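Local coordinates for tetratricopeptide repeat protein (Parabacteroides merdae ATCC 43184, PDB 4R7S) that is of unknown function but, like other tetratricopeptide repeat proteins, probably acts as an all-helical scaffold for binding partner proteins, at residues H108-Y113 / S142-L147; W127-F132 / K154-Y159; Y168-M173 / I178-R183. All coordinates share one frame; numbering follows the deposited sequence.

Overall arrangement
The three contacts lie in one continuous run of stacked helices; the segments of interactions 1 and 2 alternate along the chain, and interaction 3 comes after both. Interactions 1 and 2 have centres about 13 Å apart and share helix 143-156: interaction 1 binds its start to helix 109-121, interaction 2 its end to helix 125-138. They touch where F132 CB packs 3.6 Å from A145 O. Interaction 3 joins helices 159-172 and 178-189, its centre about 16 Å from that of interaction 1, which it meets through L147 CD1, 3.8 Å from L179 CD2. Interactions 2 and 3 lie about 17 Å apart, centre to centre, without touching. No active site is known; the two ethanediols probably come from the crystallisation liquor.

Interaction 1 of 3, residues H108-Y113 / S142-L147; sequences HQEALY and SVRARL. With EDO (1,2-ethanediol), chain I.
R144 reaches across from the start of helix 143-156 and lies along the face of Y113, ending against the carboxylate of E110. Its guanidinium is nearly parallel to the tyrosine ring, the planes only 16° apart and the centres 4.6 Å from each other. The group is displaced toward the root of Y113, so that its own face is centred over Y113 CB, while the arginine's aliphatic part covers the middle of the ring: R144 CD stands 3.9 Å from the centroid of Y113, almost on the ring normal, in a CH-pi contact. The first torsion of R144 sets CG between the backbone N and the carbonyl carbon (chi1 65°), and from there to NE the chain runs extended over the aromatic surface.

At the far end both terminal nitrogens grip one oxygen. R144 NH1 donates to E110 OE1 at 2.8 Å, and R144 NH2 reaches the same E110 OE1 at 3.2 Å with a more bent bond. OE1 lies in the guanidinium plane, yet both donors approach from the same face of the tilted carboxylate. The other oxygen, E110 OE2, accepts from O2 of an ethanediol at 3.2 Å; that diol also has a carbon at the ring edge of Y113. Stack and salt bridge together fix the rotation of the guanidinium. Behind them, S142 caps its helix, its OG accepting from A145 N at 3.2 Å.

The two short helical segments run almost parallel, 13° between directions, with helix 125-138 intervening in the chain: the alternate-helix pairing typical of tetratricopeptide repeat solenoids.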
loop_
_atom_site.group_PDB
_atom_site.type_symbol
_atom_site.label_atom_id
_atom_site.label_comp_id
_atom_site.label_asym_id
_atom_site.label_seq_id
_atom_site.Cartn_x
_atom_site.Cartn_y
_atom_site.Cartn_z
ATOM N N HIS A 108 -15.324 -9.274 -0.329
ATOM C CA HIS A 108 -14.744 -8.062 -0.937
ATOM C C HIS A 108 -13.219 -8.237 -1.009
ATOM O O HIS A 108 -12.521 -8.156 0.010
ATOM C CB HIS A 108 -15.152 -6.794 -0.157
ATOM C CG HIS A 108 -14.840 -5.511 -0.868
ATOM N ND1 HIS A 108 -13.876 -4.639 -0.392
ATOM C CD2 HIS A 108 -15.405 -4.968 -1.973
ATOM C CE1 HIS A 108 -13.855 -3.621 -1.235
ATOM N NE2 HIS A 108 -14.762 -3.768 -2.200
ATOM N N GLN A 109 -12.724 -8.519 -2.223
ATOM C CA GLN A 109 -11.328 -8.857 -2.520
ATOM C C GLN A 109 -10.303 -7.782 -2.135
ATOM O O GLN A 109 -9.263 -8.148 -1.601
ATOM C CB GLN A 109 -11.153 -9.276 -3.987
ATOM C CG GLN A 109 -11.866 -10.601 -4.265
ATOM C CD GLN A 109 -11.687 -11.131 -5.670
ATOM O OE1 GLN A 109 -10.577 -11.237 -6.191
ATOM N NE2 GLN A 109 -12.775 -11.563 -6.284
ATOM N N GLU A 110 -10.561 -6.497 -2.365
ATOM C CA GLU A 110 -9.573 -5.486 -1.965
ATOM C C GLU A 110 -9.428 -5.439 -0.444
ATOM O O GLU A 110 -8.307 -5.301 0.044
ATOM C CB GLU A 110 -9.926 -4.097 -2.503
ATOM C CG GLU A 110 -8.887 -3.028 -2.167
ATOM C CD GLU A 110 -7.607 -3.068 -2.983
ATOM O OE1 GLU A 110 -7.567 -3.763 -4.026
ATOM O OE2 GLU A 110 -6.648 -2.364 -2.598
ATOM N N ALA A 111 -10.560 -5.545 0.290
ATOM C CA ALA A 111 -10.568 -5.528 1.754
ATOM C C ALA A 111 -9.824 -6.762 2.318
ATOM O O ALA A 111 -9.003 -6.613 3.226
ATOM C CB ALA A 111 -12.003 -5.488 2.283
ATOM N N LEU A 112 -10.097 -7.957 1.756
ATOM C CA LEU A 112 -9.465 -9.208 2.159
ATOM C C LEU A 112 -7.948 -9.126 1.989
ATOM O O LEU A 112 -7.215 -9.500 2.906
ATOM C CB LEU A 112 -10.031 -10.391 1.354
ATOM C CG LEU A 112 -11.425 -10.877 1.734
ATOM C CD1 LEU A 112 -12.015 -11.714 0.631
ATOM C CD2 LEU A 112 -11.409 -11.642 3.066
ATOM N N TYR A 113 -7.492 -8.618 0.833
ATOM C CA TYR A 113 -6.070 -8.493 0.514
ATOM C C TYR A 113 -5.369 -7.560 1.481
ATOM O O TYR A 113 -4.321 -7.916 2.003
ATOM C CB TYR A 113 -5.855 -8.008 -0.928
ATOM C CG TYR A 113 -4.395 -7.922 -1.322
ATOM C CD1 TYR A 113 -3.605 -9.067 -1.413
ATOM C CD2 TYR A 113 -3.804 -6.697 -1.622
ATOM C CE1 TYR A 113 -2.252 -8.987 -1.743
ATOM C CE2 TYR A 113 -2.454 -6.606 -1.964
ATOM C CZ TYR A 113 -1.683 -7.755 -2.026
ATOM O OH TYR A 113 -0.362 -7.664 -2.385
ATOM N N SER A 142 -6.561 -15.336 -8.905
ATOM C CA SER A 142 -5.850 -14.256 -8.187
ATOM C C SER A 142 -4.358 -14.521 -7.965
ATOM O O SER A 142 -3.970 -15.479 -7.288
ATOM C CB SER A 142 -6.504 -13.956 -6.840
ATOM O OG SER A 142 -5.823 -12.906 -6.170
ATOM N N VAL A 143 -3.541 -13.627 -8.493
ATOM C CA VAL A 143 -2.091 -13.670 -8.377
ATOM C C VAL A 143 -1.676 -13.072 -7.036
ATOM O O VAL A 143 -0.820 -13.647 -6.338
ATOM C CB VAL A 143 -1.465 -12.895 -9.567
ATOM C CG1 VAL A 143 0.004 -12.566 -9.333
ATOM C CG2 VAL A 143 -1.675 -13.640 -10.883
ATOM N N ARG A 144 -2.262 -11.905 -6.674
ATOM C CA ARG A 144 -1.882 -11.220 -5.437
ATOM C C ARG A 144 -2.238 -12.033 -4.191
ATOM O O ARG A 144 -1.553 -11.876 -3.179
ATOM C CB ARG A 144 -2.420 -9.776 -5.342
ATOM C CG ARG A 144 -3.919 -9.626 -5.280
ATOM C CD ARG A 144 -4.309 -8.166 -5.307
ATOM N NE ARG A 144 -5.740 -8.051 -5.050
ATOM C CZ ARG A 144 -6.367 -6.927 -4.730
ATOM N NH1 ARG A 144 -5.698 -5.779 -4.658
ATOM N NH2 ARG A 144 -7.672 -6.936 -4.486
ATOM N N ALA A 145 -3.229 -12.937 -4.271
ATOM C CA ALA A 145 -3.569 -13.797 -3.141
ATOM C C ALA A 145 -2.412 -14.785 -2.870
ATOM O O ALA A 145 -2.007 -14.969 -1.720
ATOM C CB ALA A 145 -4.853 -14.537 -3.418
ATOM N N ARG A 146 -1.826 -15.330 -3.953
ATOM C CA ARG A 146 -0.694 -16.257 -3.924
ATOM C C ARG A 146 0.538 -15.524 -3.405
ATOM O O ARG A 146 1.261 -16.075 -2.587
ATOM C CB ARG A 146 -0.455 -16.901 -5.316
ATOM C CG ARG A 146 -1.604 -17.834 -5.747
ATOM C CD ARG A 146 -1.286 -18.696 -6.967
ATOM N NE ARG A 146 -2.449 -19.494 -7.360
ATOM C CZ ARG A 146 -2.756 -20.705 -6.893
ATOM N NH1 ARG A 146 -1.956 -21.318 -6.027
ATOM N NH2 ARG A 146 -3.861 -21.315 -7.296
ATOM N N LEU A 147 0.716 -14.256 -3.795
ATOM C CA LEU A 147 1.815 -13.418 -3.317
ATOM C C LEU A 147 1.668 -13.134 -1.831
ATOM O O LEU A 147 2.646 -13.166 -1.101
ATOM C CB LEU A 147 1.827 -12.115 -4.102
ATOM C CG LEU A 147 3.074 -11.262 -4.005
ATOM C CD1 LEU A 147 4.262 -11.944 -4.669
ATOM C CD2 LEU A 147 2.832 -9.944 -4.686
HETATM C C1 EDO I . -2.128 -2.949 -1.246
HETATM O O1 EDO I . -1.751 -2.168 -0.122
HETATM C C2 EDO I . -3.275 -2.245 -2.021
HETATM O O2 EDO I . -3.614 -2.981 -3.191
#

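Interaction 2 of 3, residues W127-F132 / K154-Y159. With EDO (1,2-ethanediol), chain D.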
loop_
_atom_site.group_PDB
_atom_site.type_symbol
_atom_site.label_atom_id
_atom_site.label_comp_id
_atom_site.label_asym_id
_atom_site.label_seq_id
_atom_site.Cartn_x
_atom_site.Cartn_y
_atom_site.Cartn_z
ATOM N N TRP A 127 -4.618 -15.691 10.654
ATOM C CA TRP A 127 -5.717 -14.884 10.098
ATOM C C TRP A 127 -5.372 -14.339 8.703
ATOM O O TRP A 127 -6.286 -14.230 7.886
ATOM C CB TRP A 127 -6.189 -13.742 11.016
ATOM C CG TRP A 127 -6.648 -14.063 12.417
ATOM C CD1 TRP A 127 -6.789 -13.165 13.438
ATOM C CD2 TRP A 127 -7.029 -15.342 12.958
ATOM N NE1 TRP A 127 -7.219 -13.800 14.578
ATOM C CE2 TRP A 127 -7.379 -15.136 14.313
ATOM C CE3 TRP A 127 -7.145 -16.637 12.422
ATOM C CZ2 TRP A 127 -7.822 -16.175 15.141
ATOM C CZ3 TRP A 127 -7.516 -17.681 13.260
ATOM C CH2 TRP A 127 -7.867 -17.444 14.598
ATOM N N ALA A 128 -4.071 -14.050 8.413
ATOM C CA ALA A 128 -3.633 -13.593 7.081
ATOM C C ALA A 128 -3.870 -14.700 6.045
ATOM O O ALA A 128 -4.483 -14.470 5.001
ATOM C CB ALA A 128 -2.173 -13.201 7.107
ATOM N N GLU A 129 -3.483 -15.922 6.406
ATOM C CA GLU A 129 -3.637 -17.137 5.614
ATOM C C GLU A 129 -5.101 -17.313 5.178
ATOM O O GLU A 129 -5.369 -17.539 3.996
ATOM C CB GLU A 129 -3.178 -18.334 6.466
ATOM C CG GLU A 129 -2.645 -19.507 5.668
ATOM C CD GLU A 129 -2.416 -20.769 6.475
ATOM O OE1 GLU A 129 -1.578 -20.748 7.405
ATOM O OE2 GLU A 129 -3.081 -21.786 6.172
ATOM N N GLN A 130 -6.046 -17.158 6.135
ATOM C CA GLN A 130 -7.480 -17.329 5.903
ATOM C C GLN A 130 -8.048 -16.258 4.937
ATOM O O GLN A 130 -8.904 -16.583 4.110
ATOM C CB GLN A 130 -8.237 -17.368 7.239
ATOM C CG GLN A 130 -7.918 -18.647 8.020
ATOM C CD GLN A 130 -8.563 -18.767 9.386
ATOM O OE1 GLN A 130 -9.711 -18.359 9.607
ATOM N NE2 GLN A 130 -7.866 -19.430 10.308
ATOM N N ASP A 131 -7.504 -15.030 4.984
ATOM C CA ASP A 131 -7.904 -13.932 4.099
ATOM C C ASP A 131 -7.398 -14.142 2.672
ATOM O O ASP A 131 -8.120 -13.810 1.729
ATOM C CB ASP A 131 -7.432 -12.571 4.645
ATOM C CG ASP A 131 -8.301 -11.992 5.762
ATOM O OD1 ASP A 131 -9.365 -12.587 6.067
ATOM O OD2 ASP A 131 -7.913 -10.957 6.333
ATOM N N PHE A 132 -6.184 -14.704 2.499
ATOM C CA PHE A 132 -5.673 -14.975 1.145
ATOM C C PHE A 132 -6.400 -16.199 0.563
ATOM O O PHE A 132 -6.758 -16.189 -0.619
ATOM C CB PHE A 132 -4.146 -15.118 1.113
ATOM C CG PHE A 132 -3.424 -13.901 1.653
ATOM C CD1 PHE A 132 -3.683 -12.629 1.142
ATOM C CD2 PHE A 132 -2.486 -14.024 2.672
ATOM C CE1 PHE A 132 -3.046 -11.502 1.667
ATOM C CE2 PHE A 132 -1.824 -12.896 3.181
ATOM C CZ PHE A 132 -2.110 -11.644 2.677
ATOM N N LYS A 154 7.273 -16.418 4.224
ATOM C CA LYS A 154 8.581 -15.823 4.477
ATOM C C LYS A 154 8.613 -15.222 5.915
ATOM O O LYS A 154 9.524 -15.515 6.678
ATOM C CB LYS A 154 8.846 -14.736 3.423
ATOM C CG LYS A 154 10.021 -13.817 3.777
ATOM C CD LYS A 154 10.183 -12.665 2.805
ATOM C CE LYS A 154 9.384 -11.452 3.207
ATOM N NZ LYS A 154 9.420 -10.452 2.121
HETATM N N MSE A 155 7.611 -14.409 6.290
HETATM C CA MSE A 155 7.576 -13.779 7.627
HETATM C C MSE A 155 7.433 -14.805 8.777
HETATM O O MSE A 155 7.902 -14.548 9.893
HETATM C CB MSE A 155 6.468 -12.736 7.702
HETATM C CG MSE A 155 6.651 -11.572 6.716
HETATM SE SE MSE A 155 8.380 -10.639 6.736
HETATM C CE MSE A 155 8.592 -10.387 8.723
ATOM N N ARG A 156 6.793 -15.958 8.496
ATOM C CA ARG A 156 6.610 -17.092 9.410
ATOM C C ARG A 156 7.893 -17.928 9.581
ATOM O O ARG A 156 7.974 -18.759 10.482
ATOM C CB ARG A 156 5.566 -18.021 8.808
ATOM C CG ARG A 156 4.191 -17.730 9.190
ATOM C CD ARG A 156 3.506 -19.030 9.444
ATOM N NE ARG A 156 2.880 -19.547 8.241
ATOM C CZ ARG A 156 1.576 -19.684 8.096
ATOM N NH1 ARG A 156 0.752 -19.331 9.078
ATOM N NH2 ARG A 156 1.078 -20.184 6.969
ATOM N N GLY A 157 8.823 -17.783 8.651
ATOM C CA GLY A 157 10.050 -18.571 8.613
ATOM C C GLY A 157 9.926 -19.835 7.771
ATOM O O GLY A 157 10.831 -20.672 7.815
ATOM N N ASN A 158 8.814 -20.006 6.991
ATOM C CA ASN A 158 8.662 -21.188 6.115
ATOM C C ASN A 158 9.177 -20.809 4.749
ATOM O O ASN A 158 8.412 -20.705 3.790
ATOM C CB ASN A 158 7.206 -21.741 6.061
ATOM C CG ASN A 158 6.655 -22.188 7.397
ATOM O OD1 ASN A 158 7.390 -22.481 8.359
ATOM N ND2 ASN A 158 5.335 -22.242 7.489
ATOM N N TYR A 159 10.492 -20.585 4.695
ATOM C CA TYR A 159 11.259 -20.101 3.559
ATOM C C TYR A 159 11.120 -20.963 2.325
ATOM O O TYR A 159 11.004 -20.412 1.235
ATOM C CB TYR A 159 12.737 -19.945 3.946
ATOM C CG TYR A 159 12.937 -18.950 5.073
ATOM C CD1 TYR A 159 12.500 -17.635 4.954
ATOM C CD2 TYR A 159 13.548 -19.330 6.269
ATOM C CE1 TYR A 159 12.643 -16.722 6.000
ATOM C CE2 TYR A 159 13.731 -18.413 7.313
ATOM C CZ TYR A 159 13.269 -17.109 7.173
ATOM O OH TYR A 159 13.382 -16.190 8.195
HETATM C C1 EDO D . 7.406 -7.473 1.760
HETATM O O1 EDO D . 7.232 -8.130 3.009
HETATM C C2 EDO D . 6.072 -7.412 0.942
HETATM O O2 EDO D . 5.054 -6.646 1.580
#
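The guanidinium of R156 meets E129 at its edge, with the carboxylate set almost perpendicular to it, the planes 87° apart. The principal bond runs from R156 NH2 to E129 OE1 at 2.8 Å, fairly straight at 154° about the hydrogen. A weak second bond comes from R156 NH1, 3.2 Å from the same E129 OE1. The acceptor lies close to the guanidinium plane, but R156 NH2 approaches it from above the carboxylate plane. A second flat group, the ring of Y159, has G157 CA against one face, toward the rim, within the same turn of chain.

E129 reaches out with CG anti to the backbone N (chi1 -152°) and an extended chain, whereas R156 bends at chi2 and chi3 and meets it at about a right angle. The salt bridge is the whole of the direct contact, with just 76 Å² buried between the segments. R156 has a second acidic partner, since its NE is salt-bridged to E153 one turn back; two carboxylates thus share its charge and are likely to limit its swing. N158 also donates through ND2 to E153.

R156 stands at the very end of its helix. G157 follows with positive phi in a Schellman motif, and G157 N bonds back to K154 O at 3.1 Å. K154 faces elsewhere, its NZ salt-bridged to D185 and weakly bonded to an ethanediol.

The salt bridge ties helix 125-138 to the end of helix 143-156, the next in the chain. E129 also rests on H149 and L152 of helix 143-156, R156 packs on Y125 and M126 of helix 125-138, A128 and F132 lean on helix 109-121, and Y159 packs against helix 178-189.

Interaction 3 of 3, residues Y168-M173 / I178-R183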
loop_
_atom_site.group_PDB
_atom_site.type_symbol
_atom_site.label_atom_id
_atom_site.label_comp_id
_atom_site.label_asym_id
_atom_site.label_seq_id
_atom_site.Cartn_x
_atom_site.Cartn_y
_atom_site.Cartn_z
ATOM N N TYR A 168 6.942 -20.446 -8.579
ATOM C CA TYR A 168 5.773 -20.733 -9.391
ATOM C C TYR A 168 5.285 -19.464 -10.109
ATOM O O TYR A 168 5.072 -19.511 -11.320
ATOM C CB TYR A 168 4.644 -21.376 -8.552
ATOM C CG TYR A 168 3.333 -21.469 -9.307
ATOM C CD1 TYR A 168 3.216 -22.269 -10.447
ATOM C CD2 TYR A 168 2.231 -20.699 -8.932
ATOM C CE1 TYR A 168 2.024 -22.333 -11.168
ATOM C CE2 TYR A 168 1.017 -20.790 -9.621
ATOM C CZ TYR A 168 0.923 -21.599 -10.747
ATOM O OH TYR A 168 -0.256 -21.689 -11.451
ATOM N N LEU A 169 5.112 -18.348 -9.366
ATOM C CA LEU A 169 4.624 -17.073 -9.890
ATOM C C LEU A 169 5.532 -16.527 -10.980
ATOM O O LEU A 169 5.033 -16.016 -11.985
ATOM C CB LEU A 169 4.470 -16.027 -8.773
ATOM C CG LEU A 169 3.389 -16.289 -7.716
ATOM C CD1 LEU A 169 3.389 -15.182 -6.618
ATOM C CD2 LEU A 169 2.009 -16.416 -8.343
ATOM N N ILE A 170 6.855 -16.622 -10.776
ATOM C CA ILE A 170 7.895 -16.150 -11.699
ATOM C C ILE A 170 7.900 -17.049 -12.946
ATOM O O ILE A 170 8.055 -16.530 -14.041
ATOM C CB ILE A 170 9.289 -16.066 -10.985
ATOM C CG1 ILE A 170 9.299 -14.871 -9.982
ATOM C CG2 ILE A 170 10.472 -15.998 -11.985
ATOM C CD1 ILE A 170 10.603 -14.565 -9.250
ATOM N N SER A 171 7.672 -18.365 -12.802
ATOM C CA SER A 171 7.568 -19.272 -13.963
ATOM C C SER A 171 6.346 -18.906 -14.832
ATOM O O SER A 171 6.411 -19.009 -16.057
ATOM C CB SER A 171 7.475 -20.729 -13.518
ATOM O OG SER A 171 6.133 -21.179 -13.393
ATOM N N GLU A 172 5.248 -18.463 -14.182
ATOM C CA GLU A 172 3.999 -18.061 -14.809
ATOM C C GLU A 172 4.126 -16.709 -15.517
ATOM O O GLU A 172 3.695 -16.584 -16.664
ATOM C CB GLU A 172 2.876 -18.025 -13.768
ATOM C CG GLU A 172 2.363 -19.409 -13.393
ATOM C CD GLU A 172 1.780 -20.217 -14.539
ATOM O OE1 GLU A 172 0.672 -19.868 -15.011
ATOM O OE2 GLU A 172 2.452 -21.172 -14.993
HETATM N N MSE A 173 4.726 -15.707 -14.844
HETATM C CA MSE A 173 4.971 -14.362 -15.370
HETATM C C MSE A 173 6.481 -14.075 -15.288
HETATM O O MSE A 173 6.918 -13.323 -14.408
HETATM C CB MSE A 173 4.133 -13.317 -14.607
HETATM C CG MSE A 173 2.634 -13.462 -14.829
HETATM SE SE MSE A 173 2.101 -13.441 -16.733
HETATM C CE MSE A 173 2.367 -11.510 -17.039
ATOM N N ILE A 178 8.589 -7.151 -10.428
ATOM C CA ILE A 178 8.329 -6.923 -8.997
ATOM C C ILE A 178 8.298 -8.245 -8.184
ATOM O O ILE A 178 8.421 -8.235 -6.951
ATOM C CB ILE A 178 7.032 -6.076 -8.813
ATOM C CG1 ILE A 178 7.080 -5.213 -7.553
ATOM C CG2 ILE A 178 5.750 -6.893 -8.903
ATOM C CD1 ILE A 178 8.179 -4.087 -7.563
ATOM N N LEU A 179 8.137 -9.371 -8.881
ATOM C CA LEU A 179 8.164 -10.684 -8.250
ATOM C C LEU A 179 9.604 -11.043 -7.856
ATOM O O LEU A 179 9.816 -11.670 -6.825
ATOM C CB LEU A 179 7.581 -11.755 -9.182
ATOM C CG LEU A 179 6.110 -11.641 -9.569
ATOM C CD1 LEU A 179 5.772 -12.654 -10.643
ATOM C CD2 LEU A 179 5.200 -11.829 -8.364
ATOM N N TYR A 180 10.586 -10.625 -8.673
ATOM C CA TYR A 180 12.010 -10.873 -8.428
ATOM C C TYR A 180 12.481 -10.090 -7.208
ATOM O O TYR A 180 13.377 -10.540 -6.505
ATOM C CB TYR A 180 12.850 -10.511 -9.652
ATOM C CG TYR A 180 12.669 -11.428 -10.836
ATOM C CD1 TYR A 180 11.637 -11.226 -11.747
ATOM C CD2 TYR A 180 13.572 -12.457 -11.092
ATOM C CE1 TYR A 180 11.474 -12.054 -12.860
ATOM C CE2 TYR A 180 13.432 -13.282 -12.212
ATOM C CZ TYR A 180 12.375 -13.081 -13.091
ATOM O OH TYR A 180 12.205 -13.890 -14.195
ATOM N N GLU A 181 11.844 -8.945 -6.942
ATOM C CA GLU A 181 12.087 -8.078 -5.783
ATOM C C GLU A 181 11.620 -8.770 -4.494
ATOM O O GLU A 181 12.293 -8.674 -3.459
ATOM C CB GLU A 181 11.386 -6.721 -5.951
ATOM C CG GLU A 181 12.019 -5.837 -7.023
ATOM C CD GLU A 181 11.882 -4.334 -6.841
ATOM O OE1 GLU A 181 11.347 -3.900 -5.793
ATOM O OE2 GLU A 181 12.329 -3.586 -7.743
ATOM N N GLY A 182 10.498 -9.471 -4.583
ATOM C CA GLY A 182 9.939 -10.240 -3.474
ATOM C C GLY A 182 10.789 -11.465 -3.186
ATOM O O GLY A 182 11.153 -11.724 -2.036
ATOM N N ARG A 183 11.162 -12.196 -4.250
ATOM C CA ARG A 183 12.006 -13.377 -4.123
ATOM C C ARG A 183 13.388 -12.995 -3.598
ATOM O O ARG A 183 13.906 -13.719 -2.738
ATOM C CB ARG A 183 12.118 -14.163 -5.447
ATOM C CG ARG A 183 12.713 -15.542 -5.220
ATOM C CD ARG A 183 12.591 -16.443 -6.421
ATOM N NE ARG A 183 13.464 -15.987 -7.487
ATOM C CZ ARG A 183 13.512 -16.538 -8.686
ATOM N NH1 ARG A 183 12.753 -17.587 -8.969
ATOM N NH2 ARG A 183 14.335 -16.061 -9.608
#
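L169 makes the first touch, its CB 4.1 Å from L179 CD1, the two leucines crossing at about a right angle; L179 CD1 also rests on the backbone oxygen of L169. I170, next in line, carries the contact and spreads its branches over three partners. With CG1 anti to the carbonyl carbon (chi1 -72°), that arm runs toward the other helix and slides past L179 in the opposite direction, I170 CG1 coming 3.6 Å from L179 CB. Its tip, CD1, meets two flat groups over their faces. I170 CD1 stands 4.1 Å from the centroid of the Y180 ring, 10° off the normal, a CH-pi contact; it also lies 3.6 Å from R183 CZ, centred over the guanidinium. The other branch, I170 CG2, reaches the far end of the tyrosine, 3.5 Å from Y180 OH.

With an alanine in place of Y180, I170 would probably lose the surface that CD1 and CG2 press on, and the carbonyl oxygen of P174 the hydroxyl that bonds to it. R183 is held flat at its polar end by a salt bridge to D199 and a hydrogen bond to N167. M173, at the end of the segment, adds a looser touch, its CB 4.3 Å from L179 CD1.

The helical segments run nearly antiparallel, 160° between directions, as the two arms of a hairpin closed by a short loop. L169 and L179 both pack on L147 of helix 143-156, while Y180 lies against D199, K202 and V203 of helix 193-206, so the hairpin is bedded between its neighbours before and after in the chain.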